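PDB 2DRH: 361aa long hypothetical D-aminopeptidase from Pyrococcus horikoshii, which probably acts as an aminopeptidase of the S58 family, though its function has not been established. Local coordinates for residues R18-D23 with F165-V170; L34-G39 with G46-G51; K38-P43 with G335-V340; G183-A188 with G202-S207. All blocks are in the same frame, centred on the assembly; numbering follows the deposited sequence.

Contact 1. Residues R18-D23 with F165-V170; sequences RNKITD and FEEGAV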
loop_
_atom_site.group_PDB
_atom_site.type_symbol
_atom_site.label_atom_id
_atom_site.label_comp_id
_atom_site.label_asym_id
_atom_site.label_seq_id
_atom_site.Cartn_x
_atom_site.Cartn_y
_atom_site.Cartn_z
ATOM N N ARG A 18 21.315 -5.332 -28.744
ATOM C CA ARG A 18 21.083 -6.761 -28.559
ATOM C C ARG A 18 19.593 -7.075 -28.375
ATOM O O ARG A 18 19.170 -8.224 -28.501
ATOM C CB ARG A 18 21.862 -7.252 -27.334
ATOM C CG ARG A 18 23.266 -6.657 -27.209
ATOM C CD ARG A 18 23.937 -7.046 -25.893
ATOM N NE ARG A 18 24.495 -8.395 -25.926
ATOM C CZ ARG A 18 25.785 -8.668 -26.107
ATOM N NH1 ARG A 18 26.661 -7.688 -26.268
ATOM N NH2 ARG A 18 26.198 -9.926 -26.128
ATOM N N ASN A 19 18.804 -6.044 -28.100
ATOM C CA ASN A 19 17.374 -6.199 -27.850
ATOM C C ASN A 19 17.203 -7.176 -26.686
ATOM O O ASN A 19 16.441 -8.143 -26.757
ATOM C CB ASN A 19 16.634 -6.703 -29.096
ATOM C CG ASN A 19 15.116 -6.626 -28.938
ATOM O OD1 ASN A 19 14.598 -5.735 -28.257
ATOM N ND2 ASN A 19 14.399 -7.549 -29.575
ATOM N N LYS A 20 17.950 -6.905 -25.619
ATOM C CA LYS A 20 17.927 -7.703 -24.399
ATOM C C LYS A 20 18.134 -6.750 -23.231
ATOM O O LYS A 20 18.648 -5.641 -23.406
ATOM C CB LYS A 20 19.047 -8.743 -24.404
ATOM C CG LYS A 20 18.875 -9.893 -25.387
ATOM C CD LYS A 20 20.133 -10.759 -25.384
ATOM C CE LYS A 20 20.020 -11.962 -26.311
ATOM N NZ LYS A 20 19.198 -13.065 -25.722
ATOM N N ILE A 21 17.741 -7.185 -22.039
ATOM C CA ILE A 21 17.885 -6.356 -20.849
ATOM C C ILE A 21 19.334 -5.893 -20.631
ATOM O O ILE A 21 19.572 -4.842 -20.036
ATOM C CB ILE A 21 17.392 -7.106 -19.592
ATOM C CG1 ILE A 21 17.326 -6.143 -18.409
ATOM C CG2 ILE A 21 18.310 -8.289 -19.290
ATOM C CD1 ILE A 21 16.704 -6.746 -17.155
ATOM N N THR A 22 20.293 -6.675 -21.120
ATOM C CA THR A 22 21.711 -6.343 -20.973
ATOM C C THR A 22 22.155 -5.177 -21.855
ATOM O O THR A 22 23.336 -4.823 -21.875
ATOM C CB THR A 22 22.606 -7.552 -21.273
ATOM O OG1 THR A 22 22.217 -8.134 -22.521
ATOM C CG2 THR A 22 22.487 -8.588 -20.171
ATOM N N ASP A 23 21.220 -4.595 -22.601
ATOM C CA ASP A 23 21.553 -3.439 -23.422
ATOM C C ASP A 23 21.747 -2.305 -22.428
ATOM O O ASP A 23 22.267 -1.240 -22.761
ATOM C CB ASP A 23 20.433 -3.108 -24.412
ATOM C CG ASP A 23 20.509 -3.948 -25.672
ATOM O OD1 ASP A 23 21.630 -4.130 -26.184
ATOM O OD2 ASP A 23 19.460 -4.417 -26.158
ATOM N N PHE A 165 22.987 -13.927 -23.439
ATOM C CA PHE A 165 22.339 -14.963 -22.649
ATOM C C PHE A 165 21.216 -15.589 -23.450
ATOM O O PHE A 165 20.511 -14.908 -24.186
ATOM C CB PHE A 165 21.825 -14.395 -21.318
ATOM C CG PHE A 165 20.700 -13.407 -21.460
ATOM C CD1 PHE A 165 19.376 -13.838 -21.493
ATOM C CD2 PHE A 165 20.963 -12.046 -21.553
ATOM C CE1 PHE A 165 18.328 -12.930 -21.617
ATOM C CE2 PHE A 165 19.925 -11.121 -21.678
ATOM C CZ PHE A 165 18.602 -11.564 -21.710
ATOM N N GLU A 166 21.074 -16.901 -23.327
ATOM C CA GLU A 166 20.042 -17.625 -24.050
ATOM C C GLU A 166 18.649 -17.334 -23.508
ATOM O O GLU A 166 18.481 -16.979 -22.338
ATOM C CB GLU A 166 20.310 -19.128 -23.982
ATOM C CG GLU A 166 21.617 -19.548 -24.623
ATOM C CD GLU A 166 21.778 -21.056 -24.662
ATOM O OE1 GLU A 166 21.767 -21.686 -23.581
ATOM O OE2 GLU A 166 21.914 -21.612 -25.775
ATOM N N GLU A 167 17.655 -17.485 -24.377
ATOM C CA GLU A 167 16.267 -17.255 -24.010
ATOM C C GLU A 167 15.468 -18.519 -24.300
ATOM O O GLU A 167 15.948 -19.411 -24.996
ATOM C CB GLU A 167 15.711 -16.055 -24.785
ATOM C CG GLU A 167 16.356 -14.732 -24.356
ATOM C CD GLU A 167 15.819 -13.527 -25.098
ATOM O OE1 GLU A 167 14.586 -13.431 -25.281
ATOM O OE2 GLU A 167 16.631 -12.659 -25.485
ATOM N N GLY A 168 14.259 -18.605 -23.754
ATOM C CA GLY A 168 13.445 -19.788 -23.977
ATOM C C GLY A 168 13.429 -20.697 -22.762
ATOM O O GLY A 168 13.410 -20.223 -21.629
ATOM N N ALA A 169 13.454 -22.006 -22.985
ATOM C CA ALA A 169 13.417 -22.957 -21.875
ATOM C C ALA A 169 14.804 -23.193 -21.283
ATOM O O ALA A 169 15.401 -24.254 -21.459
ATOM C CB ALA A 169 12.803 -24.277 -22.342
ATOM N N VAL A 170 15.307 -22.196 -20.567
ATOM C CA VAL A 170 16.626 -22.283 -19.959
ATOM C C VAL A 170 16.568 -21.640 -18.580
ATOM O O VAL A 170 15.679 -20.833 -18.307
ATOM C CB VAL A 170 17.679 -21.548 -20.842
ATOM C CG1 VAL A 170 17.823 -22.266 -22.194
ATOM C CG2 VAL A 170 17.248 -20.101 -21.073
#
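The ammonium group of Lys20 carries most of what is polar between 18-23 and 165-170. NZ forms a salt bridge with Glu167, 2.6 Å from OE2, which it meets on the anti lone pair. It also donates to the backbone carbonyl of Phe165, NZ to O 2.7 Å, with a C=O...N angle of 171°. Glu167 OE2 has a second cation in Lys2, so the negative oxygen sits between two lysines, which probably favours its ionised form.

The aromatic part of the contact uses the same lysine. Its extended chain bends only at the last torsion (chi4 -78°), which lays NZ over the centre of the Phe165 ring, 4.2 Å from the centroid and 10° off the normal: a cation-pi contact. Further back, Lys20 CD makes an off-centre CH-pi contact with the same ring.

Apolar packing adds to this. Ile21 CG2 comes within 4.0 Å of Phe165 CE2, approaching obliquely. Thr22 OG1 lies at the ring edge, and its CG2 is 3.9 Å from Phe165 CE2; the hydroxyl is bonded to Glu163 O.

Within 18-23, Asp23 ties the turn together. Its OD1 takes the amide of Arg18, and OD2 takes that of Lys20 at 3.0 Å (N to OD2); the backbone N of Asp23 returns a bond to Lys20 O. Ile21 N and Gly168 reach strand 184-193 through Ser187 and Ile185. Here two loops of the S58 peptidase fold, one leading into strand 28-36 and one following helix 151-160, meet in a buried salt-bridge and cation-pi cluster against that strand.

Contact 2. Residues L34-G39 with G46-G51; sequences LIKGKG and GPVRTG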
loop_
_atom_site.group_PDB
_atom_site.type_symbol
_atom_site.label_atom_id
_atom_site.label_comp_id
_atom_site.label_asym_id
_atom_site.label_seq_id
_atom_site.Cartn_x
_atom_site.Cartn_y
_atom_site.Cartn_z
ATOM N N LEU A 34 18.388 -27.416 -15.686
ATOM C CA LEU A 34 18.330 -28.772 -15.152
ATOM C C LEU A 34 17.270 -29.627 -15.827
ATOM O O LEU A 34 16.072 -29.471 -15.579
ATOM C CB LEU A 34 18.059 -28.721 -13.650
ATOM C CG LEU A 34 19.070 -27.867 -12.897
ATOM C CD1 LEU A 34 18.638 -27.691 -11.448
ATOM C CD2 LEU A 34 20.450 -28.526 -13.008
ATOM N N ILE A 35 17.730 -30.536 -16.678
ATOM C CA ILE A 35 16.850 -31.433 -17.407
ATOM C C ILE A 35 17.352 -32.861 -17.236
ATOM O O ILE A 35 18.513 -33.158 -17.526
ATOM C CB ILE A 35 16.823 -31.072 -18.906
ATOM C CG1 ILE A 35 16.401 -29.604 -19.068
ATOM C CG2 ILE A 35 15.870 -32.011 -19.661
ATOM C CD1 ILE A 35 16.199 -29.163 -20.512
ATOM N N LYS A 36 16.477 -33.740 -16.760
ATOM C CA LYS A 36 16.844 -35.133 -16.544
ATOM C C LYS A 36 15.620 -36.015 -16.326
ATOM O O LYS A 36 14.668 -35.618 -15.660
ATOM C CB LYS A 36 17.768 -35.247 -15.323
ATOM C CG LYS A 36 17.907 -36.661 -14.775
ATOM C CD LYS A 36 18.488 -36.671 -13.368
ATOM C CE LYS A 36 18.457 -38.076 -12.779
ATOM N NZ LYS A 36 17.073 -38.652 -12.756
ATOM N N GLY A 37 15.661 -37.219 -16.886
ATOM C CA GLY A 37 14.560 -38.150 -16.726
ATOM C C GLY A 37 13.413 -37.927 -17.689
ATOM O O GLY A 37 13.387 -36.952 -18.443
ATOM N N LYS A 38 12.452 -38.840 -17.657
ATOM C CA LYS A 38 11.292 -38.753 -18.523
ATOM C C LYS A 38 10.215 -39.712 -18.023
ATOM O O LYS A 38 10.493 -40.602 -17.222
ATOM C CB LYS A 38 11.687 -39.127 -19.952
ATOM C CG LYS A 38 12.287 -40.524 -20.054
ATOM C CD LYS A 38 12.605 -40.927 -21.491
ATOM C CE LYS A 38 13.220 -42.326 -21.532
ATOM N NZ LYS A 38 13.549 -42.772 -22.916
ATOM N N GLY A 39 8.990 -39.514 -18.497
ATOM C CA GLY A 39 7.897 -40.380 -18.109
ATOM C C GLY A 39 7.233 -40.078 -16.783
ATOM O O GLY A 39 7.313 -38.968 -16.255
ATOM N N GLY A 46 12.096 -37.235 -10.145
ATOM C CA GLY A 46 11.971 -36.603 -11.446
ATOM C C GLY A 46 10.706 -37.027 -12.163
ATOM O O GLY A 46 9.846 -37.660 -11.552
ATOM N N PRO A 47 10.552 -36.703 -13.459
ATOM C CA PRO A 47 11.475 -35.962 -14.332
ATOM C C PRO A 47 11.774 -34.549 -13.832
ATOM O O PRO A 47 10.927 -33.911 -13.209
ATOM C CB PRO A 47 10.738 -35.943 -15.670
ATOM C CG PRO A 47 9.937 -37.212 -15.631
ATOM C CD PRO A 47 9.397 -37.198 -14.227
ATOM N N VAL A 48 12.980 -34.063 -14.112
ATOM C CA VAL A 48 13.374 -32.729 -13.680
ATOM C C VAL A 48 13.494 -31.765 -14.851
ATOM O O VAL A 48 14.240 -32.003 -15.802
ATOM C CB VAL A 48 14.715 -32.757 -12.914
ATOM C CG1 VAL A 48 15.770 -33.415 -13.755
ATOM C CG2 VAL A 48 15.145 -31.339 -12.556
ATOM N N ARG A 49 12.749 -30.668 -14.763
ATOM C CA ARG A 49 12.735 -29.636 -15.791
ATOM C C ARG A 49 12.630 -28.299 -15.061
ATOM O O ARG A 49 11.575 -27.675 -15.037
ATOM C CB ARG A 49 11.524 -29.830 -16.708
ATOM C CG ARG A 49 11.414 -31.212 -17.368
ATOM C CD ARG A 49 12.341 -31.372 -18.572
ATOM N NE ARG A 49 12.063 -32.599 -19.328
ATOM C CZ ARG A 49 12.437 -33.822 -18.952
ATOM N NH1 ARG A 49 13.116 -34.002 -17.825
ATOM N NH2 ARG A 49 12.123 -34.872 -19.703
ATOM N N THR A 50 13.728 -27.874 -14.447
ATOM C CA THR A 50 13.732 -26.626 -13.703
ATOM C C THR A 50 15.087 -25.933 -13.854
ATOM O O THR A 50 15.872 -26.288 -14.731
ATOM C CB THR A 50 13.410 -26.891 -12.202
ATOM O OG1 THR A 50 13.193 -25.649 -11.530
ATOM C CG2 THR A 50 14.546 -27.632 -11.522
ATOM N N GLY A 51 15.361 -24.942 -13.015
ATOM C CA GLY A 51 16.632 -24.247 -13.122
ATOM C C GLY A 51 16.692 -22.964 -12.327
ATOM O O GLY A 51 15.813 -22.685 -11.513
#
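Leu34 and Thr50 form a hydrogen-bonded pair in the beta hairpin of strands 28-36 and 48-56, the short segments running antiparallel at 173°. Their backbones bond in both directions, and Lys36 pairs likewise with Val48, whose N lies 2.8 Å from Lys36 O. Ile35 and Arg49 make the non-hydrogen-bonded pair between them.

The packing is closest on the second strand, where Val48, Arg49 and Thr50 are buried. Val48 CG1, between the backbone N and the carbonyl carbon (chi1 55°), lies on the side of Lys36, and CG2 faces Leu34 CB. Thr50 turns its hydroxyl to Asp138 and Asn100. By contrast, Ile35 and Lys36 of the first strand, and Lys38 in the loop after it, are exposed to solvent.

Arg49 bridges the two regimes. A bend at chi2 (-79°) folds its chain back over the first strand, so that Ile35 CG2 rests on one face of the guanidinium, 3.9 Å from Arg49 CZ. NE goes to Asp334 O. Were Arg49 replaced by alanine, the Gly37 carbonyl is likely to be left without both guanidinium donors and the turn beyond strand 28-36 less firmly held. Gly46 to Pro47 is a cis peptide, and Pro47 CG packs on Gly39 O. Lying in the guanidinium plane, Gly37 O accepts from both ends of the group, at 2.7 Å from Arg49 NH2 and 3.0 Å from Arg49 NH1.

Contact 3. Residues K38-P43 with G335-V340; sequences KGKLIP and GRDNHV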
loop_
_atom_site.group_PDB
_atom_site.type_symbol
_atom_site.label_atom_id
_atom_site.label_comp_id
_atom_site.label_asym_id
_atom_site.label_seq_id
_atom_site.Cartn_x
_atom_site.Cartn_y
_atom_site.Cartn_z
ATOM N N LYS A 38 12.452 -38.840 -17.657
ATOM C CA LYS A 38 11.292 -38.753 -18.523
ATOM C C LYS A 38 10.215 -39.712 -18.023
ATOM O O LYS A 38 10.493 -40.602 -17.222
ATOM C CB LYS A 38 11.687 -39.127 -19.952
ATOM C CG LYS A 38 12.287 -40.524 -20.054
ATOM C CD LYS A 38 12.605 -40.927 -21.491
ATOM C CE LYS A 38 13.220 -42.326 -21.532
ATOM N NZ LYS A 38 13.549 -42.772 -22.916
ATOM N N GLY A 39 8.990 -39.514 -18.497
ATOM C CA GLY A 39 7.897 -40.380 -18.109
ATOM C C GLY A 39 7.233 -40.078 -16.783
ATOM O O GLY A 39 7.313 -38.968 -16.255
ATOM N N LYS A 40 6.561 -41.095 -16.259
ATOM C CA LYS A 40 5.839 -41.033 -14.995
ATOM C C LYS A 40 6.544 -40.184 -13.943
ATOM O O LYS A 40 7.770 -40.184 -13.846
ATOM C CB LYS A 40 5.657 -42.459 -14.473
ATOM C CG LYS A 40 4.227 -42.869 -14.180
ATOM C CD LYS A 40 3.846 -42.549 -12.752
ATOM C CE LYS A 40 2.554 -43.252 -12.353
ATOM N NZ LYS A 40 2.289 -43.096 -10.893
ATOM N N LEU A 41 5.765 -39.458 -13.151
ATOM C CA LEU A 41 6.341 -38.632 -12.102
ATOM C C LEU A 41 6.725 -39.479 -10.896
ATOM O O LEU A 41 5.920 -40.260 -10.394
ATOM C CB LEU A 41 5.351 -37.554 -11.652
ATOM C CG LEU A 41 5.752 -36.791 -10.385
ATOM C CD1 LEU A 41 7.001 -35.957 -10.654
ATOM C CD2 LEU A 41 4.602 -35.901 -9.939
ATOM N N ILE A 42 7.968 -39.339 -10.454
ATOM C CA ILE A 42 8.446 -40.043 -9.275
ATOM C C ILE A 42 8.860 -38.909 -8.353
ATOM O O ILE A 42 10.010 -38.466 -8.380
ATOM C CB ILE A 42 9.673 -40.943 -9.579
ATOM C CG1 ILE A 42 9.286 -42.048 -10.566
ATOM C CG2 ILE A 42 10.191 -41.569 -8.281
ATOM C CD1 ILE A 42 10.429 -42.971 -10.938
ATOM N N PRO A 43 7.910 -38.407 -7.539
ATOM C CA PRO A 43 8.118 -37.305 -6.591
ATOM C C PRO A 43 9.400 -37.400 -5.776
ATOM O O PRO A 43 9.583 -38.324 -4.985
ATOM C CB PRO A 43 6.856 -37.346 -5.723
ATOM C CG PRO A 43 6.390 -38.774 -5.842
ATOM C CD PRO A 43 6.606 -39.050 -7.301
ATOM N N GLY A 335 7.719 -33.586 -19.978
ATOM C CA GLY A 335 8.075 -33.573 -18.573
ATOM C C GLY A 335 7.401 -34.672 -17.782
ATOM O O GLY A 335 7.025 -35.704 -18.333
ATOM N N ARG A 336 7.248 -34.444 -16.484
ATOM C CA ARG A 336 6.629 -35.421 -15.599
ATOM C C ARG A 336 5.298 -35.911 -16.142
ATOM O O ARG A 336 4.539 -35.146 -16.732
ATOM C CB ARG A 336 6.455 -34.822 -14.195
ATOM C CG ARG A 336 5.523 -33.620 -14.098
ATOM C CD ARG A 336 4.120 -34.048 -13.684
ATOM N NE ARG A 336 3.343 -32.937 -13.135
ATOM C CZ ARG A 336 2.139 -33.070 -12.584
ATOM N NH1 ARG A 336 1.569 -34.271 -12.508
ATOM N NH2 ARG A 336 1.505 -32.004 -12.105
ATOM N N ASP A 337 5.026 -37.195 -15.939
ATOM C CA ASP A 337 3.800 -37.827 -16.419
ATOM C C ASP A 337 3.588 -37.626 -17.913
ATOM O O ASP A 337 2.456 -37.491 -18.377
ATOM C CB ASP A 337 2.578 -37.309 -15.657
ATOM C CG ASP A 337 2.585 -37.726 -14.205
ATOM O OD1 ASP A 337 3.032 -38.859 -13.916
ATOM O OD2 ASP A 337 2.135 -36.930 -13.354
ATOM N N ASN A 338 4.685 -37.607 -18.662
ATOM C CA ASN A 338 4.621 -37.435 -20.104
ATOM C C ASN A 338 3.889 -36.168 -20.542
ATOM O O ASN A 338 3.435 -36.068 -21.687
ATOM C CB ASN A 338 3.965 -38.657 -20.749
ATOM C CG ASN A 338 4.751 -39.928 -20.507
ATOM O OD1 ASN A 338 5.940 -40.007 -20.827
ATOM N ND2 ASN A 338 4.092 -40.935 -19.936
ATOM N N HIS A 339 3.760 -35.206 -19.633
ATOM C CA HIS A 339 3.115 -33.943 -19.967
ATOM C C HIS A 339 3.996 -33.260 -21.019
ATOM O O HIS A 339 5.224 -33.368 -20.967
ATOM C CB HIS A 339 3.019 -33.059 -18.722
ATOM C CG HIS A 339 1.922 -33.450 -17.782
ATOM N ND1 HIS A 339 1.777 -32.884 -16.533
ATOM C CD2 HIS A 339 0.892 -34.318 -17.923
ATOM C CE1 HIS A 339 0.704 -33.386 -15.946
ATOM N NE2 HIS A 339 0.149 -34.257 -16.769
ATOM N N VAL A 340 3.386 -32.569 -21.978
ATOM C CA VAL A 340 4.175 -31.886 -22.997
ATOM C C VAL A 340 3.609 -30.529 -23.410
ATOM O O VAL A 340 2.397 -30.346 -23.502
ATOM C CB VAL A 340 4.332 -32.752 -24.280
ATOM C CG1 VAL A 340 4.947 -34.102 -23.932
ATOM C CG2 VAL A 340 2.985 -32.939 -24.955
#
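Leu41 lays its side chain over Arg336 and Asp337: CD1 packs 3.8 Å from Arg336 CB, while CB lies 3.5 Å from Asp337 OD1. Its CG is turned anti to the backbone N (chi1 169°), which carries the isobutyl end toward the stem of the arginine. Leu41 also packs on Val124 of the second subunit.

The carboxylate of Asp337 does two jobs. OD1 accepts the amide of Leu41 at 2.9 Å (N to OD1), met from well above the carboxylate plane, and OD2 takes a salt bridge from Arg336 NH1, 2.8 Å away and in the plane of the guanidinium. A weak backbone bond runs from Asp337 N to Gly39 O.

These contacts join the long connection of the hairpin 28-36/48-56 to a tight turn between strands 333-334 and 340-341, closed by His339 N to Arg336 O and by Gly335 N to His339 O, 2.7 Å apart. An asparagine in place of Asp337 removes the negative charge, and the Arg336 guanidinium is likely to be left without its anionic mate.

That guanidinium is layered further. His339 CE1 lies over the centre of one face, 3.6 Å above the plane, and the imidazole in turn stacks on Tyr140. Arg336 NE binds Ser139 O, and NH2 reaches across the subunit boundary to Val124 O of the second subunit. Nearer the surface, Asn338 OD1 rests 3.4 Å from Gly39 CA.

Contact 4. Residues G183-A188 with G202-S207; sequences GGIGSA and GALVLS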
loop_
_atom_site.group_PDB
_atom_site.type_symbol
_atom_site.label_atom_id
_atom_site.label_comp_id
_atom_site.label_asym_id
_atom_site.label_seq_id
_atom_site.Cartn_x
_atom_site.Cartn_y
_atom_site.Cartn_z
ATOM N N GLY A 183 6.778 -22.150 -22.190
ATOM C CA GLY A 183 7.097 -20.808 -21.731
ATOM C C GLY A 183 8.579 -20.719 -21.415
ATOM O O GLY A 183 9.354 -21.567 -21.860
ATOM N N GLY A 184 8.980 -19.705 -20.650
ATOM C CA GLY A 184 10.384 -19.569 -20.290
ATOM C C GLY A 184 10.909 -18.145 -20.174
ATOM O O GLY A 184 10.187 -17.232 -19.783
ATOM N N ILE A 185 12.181 -17.962 -20.517
ATOM C CA ILE A 185 12.822 -16.654 -20.451
ATOM C C ILE A 185 12.672 -15.901 -21.769
ATOM O O ILE A 185 12.870 -16.466 -22.843
ATOM C CB ILE A 185 14.332 -16.792 -20.129
ATOM C CG1 ILE A 185 14.520 -17.483 -18.772
ATOM C CG2 ILE A 185 15.008 -15.419 -20.146
ATOM C CD1 ILE A 185 14.024 -16.680 -17.576
ATOM N N GLY A 186 12.299 -14.628 -21.671
ATOM C CA GLY A 186 12.147 -13.781 -22.841
ATOM C C GLY A 186 12.763 -12.431 -22.508
ATOM O O GLY A 186 12.816 -12.053 -21.342
ATOM N N SER A 187 13.245 -11.696 -23.504
ATOM C CA SER A 187 13.841 -10.397 -23.212
ATOM C C SER A 187 13.778 -9.442 -24.395
ATOM O O SER A 187 13.615 -9.854 -25.545
ATOM C CB SER A 187 15.295 -10.568 -22.759
ATOM O OG SER A 187 15.742 -9.414 -22.052
ATOM N N ALA A 188 13.893 -8.155 -24.099
ATOM C CA ALA A 188 13.850 -7.128 -25.127
ATOM C C ALA A 188 14.200 -5.795 -24.495
ATOM O O ALA A 188 14.158 -5.656 -23.275
ATOM C CB ALA A 188 12.456 -7.064 -25.761
ATOM N N GLY A 202 15.337 -1.943 -20.562
ATOM C CA GLY A 202 15.391 -3.354 -20.899
ATOM C C GLY A 202 14.451 -4.200 -20.057
ATOM O O GLY A 202 14.081 -3.820 -18.945
ATOM N N ALA A 203 14.068 -5.360 -20.579
ATOM C CA ALA A 203 13.169 -6.238 -19.844
ATOM C C ALA A 203 13.485 -7.710 -20.007
ATOM O O ALA A 203 13.821 -8.171 -21.090
ATOM C CB ALA A 203 11.726 -5.983 -20.263
ATOM N N LEU A 204 13.387 -8.438 -18.902
ATOM C CA LEU A 204 13.594 -9.873 -18.900
ATOM C C LEU A 204 12.375 -10.448 -18.183
ATOM O O LEU A 204 12.034 -10.028 -17.072
ATOM C CB LEU A 204 14.876 -10.245 -18.153
ATOM C CG LEU A 204 15.158 -11.752 -18.066
ATOM C CD1 LEU A 204 16.623 -11.980 -17.796
ATOM C CD2 LEU A 204 14.308 -12.401 -16.964
ATOM N N VAL A 205 11.704 -11.397 -18.817
ATOM C CA VAL A 205 10.531 -11.981 -18.199
ATOM C C VAL A 205 10.629 -13.488 -18.086
ATOM O O VAL A 205 11.314 -14.142 -18.868
ATOM C CB VAL A 205 9.247 -11.644 -18.993
ATOM C CG1 VAL A 205 9.105 -10.129 -19.155
ATOM C CG2 VAL A 205 9.279 -12.341 -20.350
ATOM N N LEU A 206 9.934 -14.022 -17.089
ATOM C CA LEU A 206 9.859 -15.456 -16.846
ATOM C C LEU A 206 8.365 -15.674 -16.995
ATOM O O LEU A 206 7.602 -15.374 -16.082
ATOM C CB LEU A 206 10.315 -15.791 -15.418
ATOM C CG LEU A 206 10.163 -17.250 -14.965
ATOM C CD1 LEU A 206 10.933 -18.157 -15.904
ATOM C CD2 LEU A 206 10.658 -17.413 -13.533
ATOM N N SER A 207 7.951 -16.158 -18.163
ATOM C CA SER A 207 6.538 -16.360 -18.449
ATOM C C SER A 207 6.044 -17.736 -18.057
ATOM O O SER A 207 6.657 -18.746 -18.393
ATOM C CB SER A 207 6.271 -16.134 -19.939
ATOM O OG SER A 207 6.943 -17.108 -20.722
#
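With chi1 at -160°, Ser187 holds OG anti to its own N and brings it up to Ala203 O, though the modelled 2.5 Å between Ser187 OG and Ala203 O is too short to be taken at face value. The same hydroxyl is bonded to Ile21 N. The secure donor to Ala203 O is the amide of Ala188.

Both chi angles of Ile185 lie near -60°, which turns CD1 toward Leu206: the methyls Ile185 CD1 and Leu206 CD1 meet at 3.8 Å, the chains crossing at a slant, and Ile185 CG2 faces Leu204 CG. These three side chains share one side of the hairpin with Ser187, and Val205 and Ala203 point to the other.

The backbones pair antiparallel at 163°. Gly186 and Val205 bond both ways, Val205 N lying 2.8 Å from Gly186 O; Ala203 N gives Ala188 O a bond of 2.7 Å. At the far end Ser207 N still bonds to Gly184 O, but the bonds from Gly184 N to Ser207 are weak, and Ser207 OG is committed to Ser326. A side chain at Gly186 would sit tight against Val205 CG2.

Strand 198-207 continues the sheet through backbone bonds to strand 240-246. Ala188, Ala203 and Val205 pack under helix 309-328, whereas Ile185 and Leu204 face His31 and Val29 of strand 28-36.

Contacts 1 and 4 lie together near the centre of the folded chain, their centres about 7 Å apart; they touch where the loop at Gly168 bonds to Ile185 and Ile21 to Ser187. Contacts 2 and 3 form a second pair, about 8 Å between centres and roughly 21 to 28 Å from the first, sharing Lys38 and Gly39. Strand 28-36 runs between the two regions: its start packs on contact 4, its end forms contact 2. Along the chain contact 2 falls between the two segments of contact 1, contact 4 follows contact 1, and contact 3 spans from residue 38 to 340, bringing the loop after strand 28-36 against the turn before strand 340-341, beside the second subunit.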